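Local coordinates for protein group 1 truncated hemoglobin GlbN (PDB 1S69) that binds oxygen in a very stable complex at its single heme, as a monomeric truncated hemoglobin of the two-on-two globin fold, at residues V18-F21 with Y22-V25; G63-M66 with R67-H70; G78-G81 with E82-D85. One frame throughout, in Å; residues are numbered along the deposited sequence.

Interaction 1: V18-F21 with Y22-V25; sequences VDKF and YERV. With CYN (cyanide ion), chain C.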
loop_
_atom_site.group_PDB
_atom_site.type_symbol
_atom_site.label_atom_id
_atom_site.label_comp_id
_atom_site.label_asym_id
_atom_site.label_seq_id
_atom_site.Cartn_x
_atom_site.Cartn_y
_atom_site.Cartn_z
ATOM N N VAL A 18 6.750 -4.643 1.946
ATOM C CA VAL A 18 6.474 -4.162 0.596
ATOM C C VAL A 18 6.811 -5.227 -0.476
ATOM O O VAL A 18 6.070 -5.444 -1.431
ATOM C CB VAL A 18 7.190 -2.804 0.310
ATOM C CG1 VAL A 18 7.122 -2.437 -1.191
ATOM C CG2 VAL A 18 6.466 -1.643 1.102
ATOM N N ASP A 19 7.928 -5.899 -0.289
ATOM C CA ASP A 19 8.344 -6.917 -1.244
ATOM C C ASP A 19 7.350 -8.056 -1.304
ATOM O O ASP A 19 6.914 -8.482 -2.398
ATOM C CB ASP A 19 9.697 -7.496 -0.869
ATOM C CG ASP A 19 10.827 -6.573 -1.191
ATOM O OD1 ASP A 19 10.702 -5.534 -1.867
ATOM O OD2 ASP A 19 11.967 -6.844 -0.780
ATOM N N LYS A 20 6.991 -8.515 -0.119
ATOM C CA LYS A 20 6.047 -9.578 0.066
ATOM C C LYS A 20 4.646 -9.196 -0.393
ATOM O O LYS A 20 3.912 -10.003 -0.974
ATOM C CB LYS A 20 5.979 -9.966 1.571
ATOM C CG LYS A 20 7.122 -10.848 2.190
ATOM C CD LYS A 20 7.636 -11.852 1.202
ATOM C CE LYS A 20 7.958 -13.252 1.849
ATOM N NZ LYS A 20 8.711 -14.118 0.831
ATOM N N PHE A 21 4.267 -7.959 -0.123
ATOM C CA PHE A 21 2.954 -7.446 -0.533
ATOM C C PHE A 21 2.806 -7.530 -2.084
ATOM O O PHE A 21 1.799 -8.014 -2.567
ATOM C CB PHE A 21 2.777 -6.018 0.040
ATOM C CG PHE A 21 1.682 -5.219 -0.599
ATOM C CD1 PHE A 21 0.320 -5.571 -0.422
ATOM C CD2 PHE A 21 2.006 -4.101 -1.370
ATOM C CE1 PHE A 21 -0.706 -4.794 -1.004
ATOM C CE2 PHE A 21 1.000 -3.360 -1.986
ATOM C CZ PHE A 21 -0.344 -3.689 -1.803
ATOM N N TYR A 22 3.804 -7.059 -2.842
ATOM C CA TYR A 22 3.748 -7.107 -4.281
ATOM C C TYR A 22 3.802 -8.511 -4.824
ATOM O O TYR A 22 3.139 -8.818 -5.824
ATOM C CB TYR A 22 4.759 -6.175 -4.931
ATOM C CG TYR A 22 4.283 -4.721 -4.818
ATOM C CD1 TYR A 22 3.037 -4.332 -5.387
ATOM C CD2 TYR A 22 5.003 -3.764 -4.039
ATOM C CE1 TYR A 22 2.546 -3.029 -5.242
ATOM C CE2 TYR A 22 4.512 -2.447 -3.894
ATOM C CZ TYR A 22 3.272 -2.105 -4.486
ATOM O OH TYR A 22 2.744 -0.839 -4.363
ATOM N N GLU A 23 4.536 -9.402 -4.147
ATOM C CA GLU A 23 4.420 -10.817 -4.482
ATOM C C GLU A 23 2.992 -11.293 -4.386
ATOM O O GLU A 23 2.522 -11.970 -5.296
ATOM C CB GLU A 23 5.344 -11.722 -3.625
ATOM C CG GLU A 23 6.769 -11.500 -4.057
ATOM C CD GLU A 23 7.771 -12.250 -3.184
ATOM O OE1 GLU A 23 7.349 -13.161 -2.413
ATOM O OE2 GLU A 23 8.963 -11.883 -3.286
ATOM N N ARG A 24 2.312 -10.930 -3.308
ATOM C CA ARG A 24 0.938 -11.333 -3.092
ATOM C C ARG A 24 0.015 -10.673 -4.156
ATOM O O ARG A 24 -0.836 -11.376 -4.762
ATOM C CB ARG A 24 0.488 -10.956 -1.693
ATOM C CG ARG A 24 -0.987 -11.376 -1.326
ATOM C CD ARG A 24 -1.303 -11.119 0.131
ATOM N NE ARG A 24 -0.358 -11.784 1.051
ATOM C CZ ARG A 24 -0.543 -12.993 1.625
ATOM N NH1 ARG A 24 -1.635 -13.705 1.380
ATOM N NH2 ARG A 24 0.381 -13.495 2.445
ATOM N N VAL A 25 0.161 -9.353 -4.353
ATOM C CA VAL A 25 -0.604 -8.597 -5.357
ATOM C C VAL A 25 -0.489 -9.207 -6.773
ATOM O O VAL A 25 -1.478 -9.310 -7.490
ATOM C CB VAL A 25 -0.153 -7.114 -5.379
ATOM C CG1 VAL A 25 -0.646 -6.386 -6.694
ATOM C CG2 VAL A 25 -0.634 -6.407 -4.092
HETATM C C CYN C . -0.179 0.773 -5.111
HETATM N N CYN C . 0.405 -0.128 -4.860
#

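Interaction 2: G63-M66 with R67-H70; sequences GRYM and REAH. With HEM (protoporphyrin IX containing Fe), chain D.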
loop_
_atom_site.group_PDB
_atom_site.type_symbol
_atom_site.label_atom_id
_atom_site.label_comp_id
_atom_site.label_asym_id
_atom_site.label_seq_id
_atom_site.Cartn_x
_atom_site.Cartn_y
_atom_site.Cartn_z
ATOM N N GLY A 63 7.331 11.912 -3.799
ATOM C CA GLY A 63 6.701 11.170 -4.893
ATOM C C GLY A 63 5.342 11.775 -5.174
ATOM O O GLY A 63 4.995 12.813 -4.638
ATOM N N ARG A 64 4.552 11.117 -5.999
ATOM C CA ARG A 64 3.240 11.663 -6.407
ATOM C C ARG A 64 2.157 11.601 -5.335
ATOM O O ARG A 64 2.197 10.750 -4.427
ATOM C CB ARG A 64 2.722 10.913 -7.612
ATOM C CG ARG A 64 3.423 11.248 -8.916
ATOM C CD ARG A 64 2.833 10.413 -10.039
ATOM N NE ARG A 64 3.579 10.599 -11.260
ATOM C CZ ARG A 64 4.782 10.018 -11.572
ATOM N NH1 ARG A 64 5.441 9.190 -10.718
ATOM N NH2 ARG A 64 5.330 10.266 -12.766
ATOM N N TYR A 65 1.201 12.537 -5.432
ATOM C CA TYR A 65 -0.027 12.440 -4.653
ATOM C C TYR A 65 -0.844 11.261 -5.109
ATOM O O TYR A 65 -0.818 10.919 -6.299
ATOM C CB TYR A 65 -0.828 13.729 -4.760
ATOM C CG TYR A 65 -0.103 14.831 -4.029
ATOM C CD1 TYR A 65 0.782 15.671 -4.709
ATOM C CD2 TYR A 65 -0.303 15.017 -2.663
ATOM C CE1 TYR A 65 1.469 16.684 -4.061
ATOM C CE2 TYR A 65 0.369 16.029 -1.982
ATOM C CZ TYR A 65 1.281 16.849 -2.709
ATOM O OH TYR A 65 1.974 17.845 -2.077
ATOM N N MET A 66 -1.620 10.694 -4.192
ATOM C CA MET A 66 -2.429 9.485 -4.517
ATOM C C MET A 66 -3.406 9.675 -5.636
ATOM O O MET A 66 -3.652 8.748 -6.415
ATOM C CB MET A 66 -3.168 8.978 -3.271
ATOM C CG MET A 66 -2.161 8.402 -2.240
ATOM S SD MET A 66 -1.148 7.018 -2.789
ATOM C CE MET A 66 0.357 7.876 -3.246
ATOM N N ARG A 67 -4.030 10.858 -5.694
ATOM C CA ARG A 67 -5.034 11.076 -6.717
ATOM C C ARG A 67 -4.395 11.087 -8.112
ATOM O O ARG A 67 -4.873 10.352 -9.025
ATOM C CB ARG A 67 -5.843 12.352 -6.432
ATOM C CG ARG A 67 -6.926 12.644 -7.469
ATOM C CD ARG A 67 -7.768 13.926 -7.149
ATOM N NE ARG A 67 -8.630 13.582 -6.076
ATOM C CZ ARG A 67 -9.904 13.227 -6.188
ATOM N NH1 ARG A 67 -10.546 13.339 -7.320
ATOM N NH2 ARG A 67 -10.566 12.864 -5.103
ATOM N N GLU A 68 -3.313 11.862 -8.299
ATOM C CA GLU A 68 -2.666 11.884 -9.607
ATOM C C GLU A 68 -2.026 10.507 -9.904
ATOM O O GLU A 68 -2.008 10.065 -11.057
ATOM C CB GLU A 68 -1.585 13.014 -9.699
ATOM C CG GLU A 68 -0.381 12.787 -8.751
ATOM C CD GLU A 68 0.559 14.008 -8.684
ATOM O OE1 GLU A 68 0.651 14.752 -9.691
ATOM O OE2 GLU A 68 1.169 14.263 -7.646
ATOM N N ALA A 69 -1.501 9.837 -8.866
ATOM C CA ALA A 69 -0.837 8.553 -9.041
ATOM C C ALA A 69 -1.778 7.508 -9.667
ATOM O O ALA A 69 -1.329 6.665 -10.440
ATOM C CB ALA A 69 -0.325 8.059 -7.728
ATOM N N HIS A 70 -3.073 7.562 -9.309
ATOM C CA HIS A 70 -4.024 6.487 -9.664
ATOM C C HIS A 70 -5.018 6.912 -10.714
ATOM O O HIS A 70 -5.811 6.121 -11.113
ATOM C CB HIS A 70 -4.718 5.917 -8.435
ATOM C CG HIS A 70 -3.752 5.323 -7.455
ATOM N ND1 HIS A 70 -3.189 6.053 -6.428
ATOM C CD2 HIS A 70 -3.168 4.102 -7.410
ATOM C CE1 HIS A 70 -2.371 5.281 -5.726
ATOM N NE2 HIS A 70 -2.286 4.124 -6.342
HETATM C CHA HEM D . 1.182 3.682 -7.777
HETATM C CHB HEM D . 0.333 3.840 -2.966
HETATM C CHC HEM D . -4.007 1.807 -3.710
HETATM C CHD HEM D . -2.382 0.411 -8.088
HETATM C C1A HEM D . 1.287 3.955 -6.406
HETATM C C2A HEM D . 2.382 4.663 -5.771
HETATM C C3A HEM D . 2.172 4.675 -4.459
HETATM C C4A HEM D . 0.941 3.992 -4.193
HETATM C CMA HEM D . 3.121 5.299 -3.397
HETATM C CAA HEM D . 3.583 5.234 -6.564
HETATM C CBA HEM D . 3.296 6.745 -6.641
HETATM C CGA HEM D . 4.411 7.639 -7.168
HETATM O O1A HEM D . 4.507 7.615 -8.389
HETATM O O2A HEM D . 5.157 8.388 -6.419
HETATM C C1B HEM D . -0.941 3.342 -2.787
HETATM C C2B HEM D . -1.581 3.285 -1.519
HETATM C C3B HEM D . -2.819 2.746 -1.705
HETATM C C4B HEM D . -2.926 2.420 -3.117
HETATM C CMB HEM D . -0.927 3.816 -0.195
HETATM C CAB HEM D . -3.976 2.371 -0.691
HETATM C CBB HEM D . -3.807 1.734 0.511
HETATM C C1C HEM D . -3.936 1.239 -4.988
HETATM C C2C HEM D . -4.938 0.368 -5.553
HETATM C C3C HEM D . -4.441 -0.034 -6.745
HETATM C C4C HEM D . -3.149 0.561 -6.963
HETATM C CMC HEM D . -6.294 0.043 -4.817
HETATM C CAC HEM D . -5.010 -0.984 -7.817
HETATM C CBC HEM D . -5.469 -2.169 -7.441
HETATM C C1D HEM D . -1.297 1.166 -8.415
HETATM C C2D HEM D . -0.639 1.142 -9.677
HETATM C C3D HEM D . 0.429 2.178 -9.558
HETATM C C4D HEM D . 0.330 2.742 -8.266
HETATM C CMD HEM D . -0.932 0.270 -10.899
HETATM C CAD HEM D . 1.462 2.574 -10.593
HETATM C CBD HEM D . 0.633 3.555 -11.426
HETATM C CGD HEM D . 1.258 3.720 -12.775
HETATM O O1D HEM D . 2.162 4.534 -12.893
HETATM O O2D HEM D . 0.858 3.058 -13.740
HETATM N NA HEM D . 0.459 3.538 -5.399
HETATM N NB HEM D . -1.772 2.782 -3.766
HETATM N NC HEM D . -2.883 1.327 -5.874
HETATM N ND HEM D . -0.722 2.147 -7.604
HETATM FE FE HEM D . -1.218 2.448 -5.683
#

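Interaction 3: G78-G81 with E82-D85; sequences GLNG and EHFD. With HEM (protoporphyrin IX containing Fe), chain D.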
loop_
_atom_site.group_PDB
_atom_site.type_symbol
_atom_site.label_atom_id
_atom_site.label_comp_id
_atom_site.label_asym_id
_atom_site.label_seq_id
_atom_site.Cartn_x
_atom_site.Cartn_y
_atom_site.Cartn_z
ATOM N N GLY A 78 -10.904 1.114 -15.135
ATOM C CA GLY A 78 -11.990 0.677 -14.270
ATOM C C GLY A 78 -11.626 0.509 -12.793
ATOM O O GLY A 78 -12.333 -0.191 -12.033
ATOM N N LEU A 79 -10.572 1.182 -12.343
ATOM C CA LEU A 79 -10.207 1.020 -10.905
ATOM C C LEU A 79 -11.391 1.456 -10.015
ATOM O O LEU A 79 -11.830 2.588 -10.119
ATOM C CB LEU A 79 -8.960 1.866 -10.562
ATOM C CG LEU A 79 -8.454 1.660 -9.109
ATOM C CD1 LEU A 79 -7.793 0.255 -9.056
ATOM C CD2 LEU A 79 -7.450 2.838 -8.745
ATOM N N ASN A 80 -11.819 0.566 -9.112
ATOM C CA ASN A 80 -12.955 0.781 -8.204
ATOM C C ASN A 80 -12.749 0.286 -6.726
ATOM O O ASN A 80 -11.653 -0.161 -6.350
ATOM C CB ASN A 80 -14.228 0.133 -8.823
ATOM C CG ASN A 80 -14.147 -1.402 -8.868
ATOM O OD1 ASN A 80 -13.543 -2.056 -7.995
ATOM N ND2 ASN A 80 -14.742 -1.981 -9.902
ATOM N N GLY A 81 -13.818 0.338 -5.927
ATOM C CA GLY A 81 -13.801 0.014 -4.500
ATOM C C GLY A 81 -13.402 -1.419 -4.209
ATOM O O GLY A 81 -12.748 -1.700 -3.200
ATOM N N GLU A 82 -13.745 -2.330 -5.117
ATOM C CA GLU A 82 -13.397 -3.740 -4.947
ATOM C C GLU A 82 -11.893 -3.968 -5.068
ATOM O O GLU A 82 -11.334 -4.741 -4.310
ATOM C CB GLU A 82 -14.063 -4.609 -6.009
ATOM C CG GLU A 82 -15.491 -4.211 -6.252
ATOM C CD GLU A 82 -16.413 -4.599 -5.123
ATOM O OE1 GLU A 82 -16.539 -3.837 -4.076
ATOM O OE2 GLU A 82 -17.030 -5.677 -5.327
ATOM N N HIS A 83 -11.269 -3.322 -6.057
ATOM C CA HIS A 83 -9.804 -3.336 -6.219
ATOM C C HIS A 83 -9.150 -2.717 -5.010
ATOM O O HIS A 83 -8.182 -3.243 -4.509
ATOM C CB HIS A 83 -9.414 -2.509 -7.442
ATOM C CG HIS A 83 -10.108 -2.960 -8.677
ATOM N ND1 HIS A 83 -10.751 -2.109 -9.551
ATOM C CD2 HIS A 83 -10.291 -4.213 -9.151
ATOM C CE1 HIS A 83 -11.283 -2.826 -10.518
ATOM N NE2 HIS A 83 -11.032 -4.106 -10.283
ATOM N N PHE A 84 -9.641 -1.552 -4.579
ATOM C CA PHE A 84 -9.149 -0.915 -3.340
ATOM C C PHE A 84 -9.178 -1.890 -2.118
ATOM O O PHE A 84 -8.200 -2.019 -1.341
ATOM C CB PHE A 84 -9.974 0.347 -3.072
ATOM C CG PHE A 84 -9.417 1.184 -1.924
ATOM C CD1 PHE A 84 -8.490 2.205 -2.176
ATOM C CD2 PHE A 84 -9.788 0.909 -0.604
ATOM C CE1 PHE A 84 -7.952 2.948 -1.139
ATOM C CE2 PHE A 84 -9.255 1.662 0.488
ATOM C CZ PHE A 84 -8.347 2.690 0.213
ATOM N N ASP A 85 -10.315 -2.548 -1.922
ATOM C CA ASP A 85 -10.427 -3.473 -0.812
ATOM C C ASP A 85 -9.478 -4.689 -0.954
ATOM O O ASP A 85 -8.967 -5.163 0.048
ATOM C CB ASP A 85 -11.871 -3.970 -0.721
ATOM C CG ASP A 85 -12.813 -2.914 -0.261
ATOM O OD1 ASP A 85 -12.449 -1.901 0.388
ATOM O OD2 ASP A 85 -13.987 -2.990 -0.554
HETATM C CHA HEM D . 1.182 3.682 -7.777
HETATM C CHB HEM D . 0.333 3.840 -2.966
HETATM C CHC HEM D . -4.007 1.807 -3.710
HETATM C CHD HEM D . -2.382 0.411 -8.088
HETATM C C1A HEM D . 1.287 3.955 -6.406
HETATM C C2A HEM D . 2.382 4.663 -5.771
HETATM C C3A HEM D . 2.172 4.675 -4.459
HETATM C C4A HEM D . 0.941 3.992 -4.193
HETATM C CMA HEM D . 3.121 5.299 -3.397
HETATM C CAA HEM D . 3.583 5.234 -6.564
HETATM C CBA HEM D . 3.296 6.745 -6.641
HETATM C CGA HEM D . 4.411 7.639 -7.168
HETATM O O1A HEM D . 4.507 7.615 -8.389
HETATM O O2A HEM D . 5.157 8.388 -6.419
HETATM C C1B HEM D . -0.941 3.342 -2.787
HETATM C C2B HEM D . -1.581 3.285 -1.519
HETATM C C3B HEM D . -2.819 2.746 -1.705
HETATM C C4B HEM D . -2.926 2.420 -3.117
HETATM C CMB HEM D . -0.927 3.816 -0.195
HETATM C CAB HEM D . -3.976 2.371 -0.691
HETATM C CBB HEM D . -3.807 1.734 0.511
HETATM C C1C HEM D . -3.936 1.239 -4.988
HETATM C C2C HEM D . -4.938 0.368 -5.553
HETATM C C3C HEM D . -4.441 -0.034 -6.745
HETATM C C4C HEM D . -3.149 0.561 -6.963
HETATM C CMC HEM D . -6.294 0.043 -4.817
HETATM C CAC HEM D . -5.010 -0.984 -7.817
HETATM C CBC HEM D . -5.469 -2.169 -7.441
HETATM C C1D HEM D . -1.297 1.166 -8.415
HETATM C C2D HEM D . -0.639 1.142 -9.677
HETATM C C3D HEM D . 0.429 2.178 -9.558
HETATM C C4D HEM D . 0.330 2.742 -8.266
HETATM C CMD HEM D . -0.932 0.270 -10.899
HETATM C CAD HEM D . 1.462 2.574 -10.593
HETATM C CBD HEM D . 0.633 3.555 -11.426
HETATM C CGD HEM D . 1.258 3.720 -12.775
HETATM O O1D HEM D . 2.162 4.534 -12.893
HETATM O O2D HEM D . 0.858 3.058 -13.740
HETATM N NA HEM D . 0.459 3.538 -5.399
HETATM N NB HEM D . -1.772 2.782 -3.766
HETATM N NC HEM D . -2.883 1.327 -5.874
HETATM N ND HEM D . -0.722 2.147 -7.604
HETATM FE FE HEM D . -1.218 2.448 -5.683
#

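Interaction 1: V18-F21 with Y22-V25
Phe-21 and Tyr-22 meet in an edge-to-face pair, the edge of Phe-21 toward the face of Tyr-22. The ring planes are 59° apart and the centroids 4.8 Å. Phe-21 CE2 comes within 3.6 Å of Tyr-22 CZ. The outer end of the tyrosine reaches the bound cyanide, which lies at the edge of its ring. Tyr-22 OH donates to cyanide N over 2.5 Å, a very short bond, so its exact length is doubtful. This is the distal tyrosine of the first long helix, which in group I truncated hemoglobins grips the iron-bound ligand.

The next shell packs against both rings. Val-25 CG2 lies over one face of Phe-21, 3.7 Å from the ring centroid, in a CH-pi contact. Phe-21 CG is anti to the backbone N, chi1 163°, and this carries the ring along the helix to meet that methyl. Val-18 CG1 packs alongside Tyr-22 CE2 at 3.8 Å. Backbone bonds join successive turns, among them Val-25 N to Phe-21 O at 2.8 Å. On the outer surface Lys-20 NZ and Glu-23 OE1 form a long salt bridge of 3.6 Å.

Helix 40-54 covers Val-18 and Tyr-22, and its Gln-43 also bonds Tyr-22 OH. Helix 81-98 packs on Phe-21, and its Thr-94 and Glu-97 hold Arg-24.

Interaction 2: G63-M66 with R67-H70
His-70 ND1 donates to Met-66 O over 2.7 Å, nearly straight at 163°. The carbonyl offers a lone pair, and the donor lies in its plane. On the other side of the ring His-70 NE2 binds the heme iron at 2.1 Å. This is the proximal ligand.

Arg-64 holds one heme propionate twice. Its N bonds O2A at 2.8 Å, and NH1 at the end of an extended chain bonds O1A at 3.0 Å. Glu-68 turns back to the helix start. Its CG sits between the backbone N and the carbonyl carbon, chi1 66°. OE2 then accepts from Tyr-65 N, the N-cap residue, at 2.8 Å through its anti lone pair.

Met-66 lies alongside His-70, its SD 3.6 Å from CE1 at the ring edge and 3.5 Å from heme CHB. Met-66 also packs on His-117, Asp-120 and Val-121 of helix 115-121. With an alanine in place of Met-66, a gap would probably open between the proximal imidazole, the heme edge and that helix.

Together with the iron bond, the bond from ND1 restrains the rotation of the imidazole. It would also be expected to make NE2 a stronger donor to the iron, as proximal histidines do in globins.

Interaction 3: G78-G81 with E82-D85
Asn-80 and His-83 exchange hydrogen bonds in a capping box at the start of helix 81-98. Asn-80 OD1 accepts from His-83 N at 3.2 Å, nearly in line with its own C=O. A weak bond from Glu-82 N reaches the same oxygen. In return His-83 ND1 accepts from Asn-80 N over 2.9 Å, with the donor 18° out of the ring plane. As an acceptor ND1 is probably unprotonated, consistent with a neutral ring carrying its proton on NE2. The first turn is completed by backbone bonds, Phe-84 N to Asn-80 O and Asp-85 N to Gly-81 O.

The second kind of contact is a stack. The side-chain amide of Asn-80 stacks on the His-83 ring with the planes only 1° apart. Its OD1 stands 3.2 Å above the ring plane, offset toward the rim. Chi1 of Asn-80 is 68°, which folds the amide back over the imidazole. Gly-78 O lies at the ring edge, 3.2 Å from His-83 CE1.

The third kind is apolar. Leu-79 CD1 touches His-83 CB at 3.6 Å and heme CAC at 3.3 Å. Phe-84 CA lies 3.4 Å from heme CMC.

Gly-78, at positive phi, is the first residue past helix 66-77. The contact forms the corner between that helix and helix 81-98. Leu-79 packs back on His-70, Leu-73 and Val-74 of helix 66-77. Phe-84 meets Lys-118 and Val-121 of helix 115-121, while Phe-34 and His-83 pair their rings edge-to-face.

Overall arrangement
All three contacts are local, between residues a few positions apart, and each combines buried residues with exposed ones. Interaction 1 lies in the last two turns of helix 10-26, on the distal side. Its inner face is aromatic and meets the bound cyanide. Interactions 2 and 3 are both helix starts, and both touch the heme. Interaction 2 adds iron and propionate chemistry, while interaction 3 gives the heme apolar contacts. They meet through His-70 CB and Leu-79 CD2, 4.1 Å apart, since helix 66-77 leads into helix 81-98. Interactions 1 and 2 lie on opposite sides of the chain's centre, with centres about 20 Å apart. Interaction 1 touches neither of the others.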